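Local coordinates for sugar ABC transporter substrate-binding protein, BlMnBP1 (Bifidobacterium animalis subsp. lactis ATCC 27673, PDB 6I5R) that binds manno-oligosaccharides such as mannobiose and probably delivers them to an ABC transporter for uptake, at residues 205-210 with 241-246. Numbering follows the deposited sequence.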
loop_
_atom_site.group_PDB
_atom_site.type_symbol
_atom_site.label_atom_id
_atom_site.label_comp_id
_atom_site.label_asym_id
_atom_site.label_seq_id
_atom_site.Cartn_x
_atom_site.Cartn_y
_atom_site.Cartn_z
ATOM N N GLN A 205 -7.525 -0.817 -0.680
ATOM C CA GLN A 205 -6.749 -1.640 0.229
ATOM C C GLN A 205 -7.579 -2.206 1.360
ATOM O O GLN A 205 -7.070 -3.038 2.115
ATOM C CB GLN A 205 -5.605 -0.817 0.809
ATOM C CG GLN A 205 -4.610 -0.376 -0.258
ATOM C CD GLN A 205 -3.536 0.553 0.262
ATOM O OE1 GLN A 205 -3.499 0.895 1.443
ATOM N NE2 GLN A 205 -2.647 0.983 -0.639
ATOM N N TYR A 206 -8.835 -1.796 1.476
ATOM C CA TYR A 206 -9.674 -2.195 2.598
ATOM C C TYR A 206 -10.747 -3.202 2.238
ATOM O O TYR A 206 -11.421 -3.722 3.142
ATOM C CB TYR A 206 -10.358 -0.962 3.207
ATOM C CG TYR A 206 -9.345 0.043 3.650
ATOM C CD1 TYR A 206 -8.755 0.895 2.737
ATOM C CD2 TYR A 206 -8.942 0.112 4.951
ATOM C CE1 TYR A 206 -7.790 1.782 3.111
ATOM C CE2 TYR A 206 -7.982 1.011 5.338
ATOM C CZ TYR A 206 -7.414 1.859 4.418
ATOM O OH TYR A 206 -6.429 2.746 4.813
ATOM N N ILE A 207 -10.949 -3.475 0.955
ATOM C CA ILE A 207 -12.198 -4.096 0.554
ATOM C C ILE A 207 -12.187 -5.614 0.622
ATOM O O ILE A 207 -13.244 -6.227 0.434
ATOM C CB ILE A 207 -12.584 -3.705 -0.880
ATOM C CG1 ILE A 207 -11.523 -4.177 -1.876
ATOM C CG2 ILE A 207 -12.748 -2.199 -0.988
ATOM C CD1 ILE A 207 -12.046 -4.385 -3.293
ATOM N N ALA A 208 -11.032 -6.242 0.867
ATOM C CA ALA A 208 -10.925 -7.694 0.860
ATOM C C ALA A 208 -10.796 -8.167 2.279
ATOM O O ALA A 208 -11.822 -8.293 2.997
ATOM C CB ALA A 208 -9.764 -8.103 -0.068
ATOM N N GLY A 209 -9.607 -8.492 2.773
ATOM C CA GLY A 209 -9.495 -9.029 4.112
ATOM C C GLY A 209 -10.119 -8.143 5.175
ATOM O O GLY A 209 -10.745 -8.642 6.110
ATOM N N ASN A 210 -9.923 -6.819 5.068
ATOM C CA ASN A 210 -10.432 -5.932 6.099
ATOM C C ASN A 210 -11.941 -5.944 6.139
ATOM O O ASN A 210 -12.539 -5.841 7.218
ATOM C CB ASN A 210 -9.990 -4.498 5.877
ATOM C CG ASN A 210 -8.579 -4.288 6.243
ATOM O OD1 ASN A 210 -7.706 -5.026 5.802
ATOM N ND2 ASN A 210 -8.342 -3.299 7.113
ATOM N N TYR A 241 -18.672 -3.071 -0.688
ATOM C CA TYR A 241 -19.688 -2.017 -0.700
ATOM C C TYR A 241 -19.577 -1.115 0.524
ATOM O O TYR A 241 -19.698 0.114 0.420
ATOM C CB TYR A 241 -21.081 -2.669 -0.792
ATOM C CG TYR A 241 -22.254 -1.721 -0.732
ATOM C CD1 TYR A 241 -22.755 -1.304 0.497
ATOM C CD2 TYR A 241 -22.876 -1.249 -1.890
ATOM C CE1 TYR A 241 -23.824 -0.434 0.567
ATOM C CE2 TYR A 241 -23.943 -0.363 -1.823
ATOM C CZ TYR A 241 -24.422 0.023 -0.580
ATOM O OH TYR A 241 -25.493 0.878 -0.450
ATOM N N ALA A 242 -19.375 -1.703 1.699
ATOM C CA ALA A 242 -19.378 -0.881 2.898
ATOM C C ALA A 242 -18.189 0.058 2.924
ATOM O O ALA A 242 -18.239 1.100 3.586
ATOM C CB ALA A 242 -19.384 -1.754 4.148
ATOM N N VAL A 243 -17.092 -0.321 2.267
ATOM C CA VAL A 243 -15.909 0.526 2.250
ATOM C C VAL A 243 -16.151 1.745 1.384
ATOM O O VAL A 243 -15.946 2.885 1.806
ATOM C CB VAL A 243 -14.697 -0.273 1.747
ATOM C CG1 VAL A 243 -13.472 0.623 1.573
ATOM C CG2 VAL A 243 -14.402 -1.420 2.679
ATOM N N TYR A 244 -16.579 1.516 0.150
ATOM C CA TYR A 244 -16.790 2.623 -0.769
ATOM C C TYR A 244 -17.925 3.514 -0.319
ATOM O O TYR A 244 -17.869 4.720 -0.548
ATOM C CB TYR A 244 -17.067 2.096 -2.172
ATOM C CG TYR A 244 -15.904 1.290 -2.738
ATOM C CD1 TYR A 244 -14.655 1.869 -2.900
ATOM C CD2 TYR A 244 -16.055 -0.034 -3.071
ATOM C CE1 TYR A 244 -13.597 1.136 -3.398
ATOM C CE2 TYR A 244 -15.003 -0.772 -3.553
ATOM C CZ TYR A 244 -13.786 -0.175 -3.735
ATOM O OH TYR A 244 -12.746 -0.937 -4.251
ATOM N N LYS A 245 -18.955 2.939 0.312
ATOM C CA LYS A 245 -20.027 3.757 0.865
ATOM C C LYS A 245 -19.533 4.597 2.039
ATOM O O LYS A 245 -20.091 5.657 2.315
ATOM C CB LYS A 245 -21.190 2.866 1.300
ATOM C CG LYS A 245 -22.361 3.610 1.939
ATOM C CD LYS A 245 -23.493 2.615 2.194
ATOM C CE LYS A 245 -24.868 3.320 2.336
ATOM N NZ LYS A 245 -24.894 4.180 3.552
ATOM N N THR A 246 -18.523 4.132 2.760
ATOM C CA THR A 246 -17.931 4.976 3.793
ATOM C C THR A 246 -17.418 6.276 3.197
ATOM O O THR A 246 -17.695 7.368 3.709
ATOM C CB THR A 246 -16.803 4.230 4.495
ATOM O OG1 THR A 246 -17.342 3.122 5.233
ATOM C CG2 THR A 246 -16.064 5.170 5.438
#
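Ala242 O accepts both Thr246 OG1 (2.8 Å, in the carbonyl plane, C=O...donor angle 158°) and Thr246 N, closing the turn of helix 239-252 whose Val243 and Tyr244 meet Tyr206 and Ile207. Tyr244 OH lies 3.5 Å from Ile207 CG2 and 3.6 Å from Ile207 CD1; this oxygen is hydrogen-bonded to Asp204 OD1, just ahead of the 205-210 segment, and is also packed against those two methyls. Ile207 CG2 lies 3.6 Å from Tyr244 CZ, approaching the ring obliquely, and reaches Val243 CB at 3.9 Å. A chi1 of 62° turns this methyl away from its own carbonyl carbon and onto the helix. An alanine here would lack CG1, CG2 and CD1 and would probably open a gap between Val243 and the phenol end of Tyr244. Both methyls of Val243 meet Tyr206, CG1 at CB (3.9 Å) and CG2 at the carbonyl O (3.8 Å); CG1 also touches Ile207 CG2. The Tyr206 ring leads away, putting OH on Gly151 O in strand 139-155. Trp432 of helix 425-443 meets the Tyr244 ring edge-to-face. In this PBP-clan protein the turn entering helix 209-212 thus packs on helix 239-252, outside the sugar pocket: bound mannose is about 10 Å from the Tyr206 side chain. No hydrogen bond joins the segments and all four touching residues are buried, implying a join by apolar fit, with Asp204 satisfying the phenol oxygen.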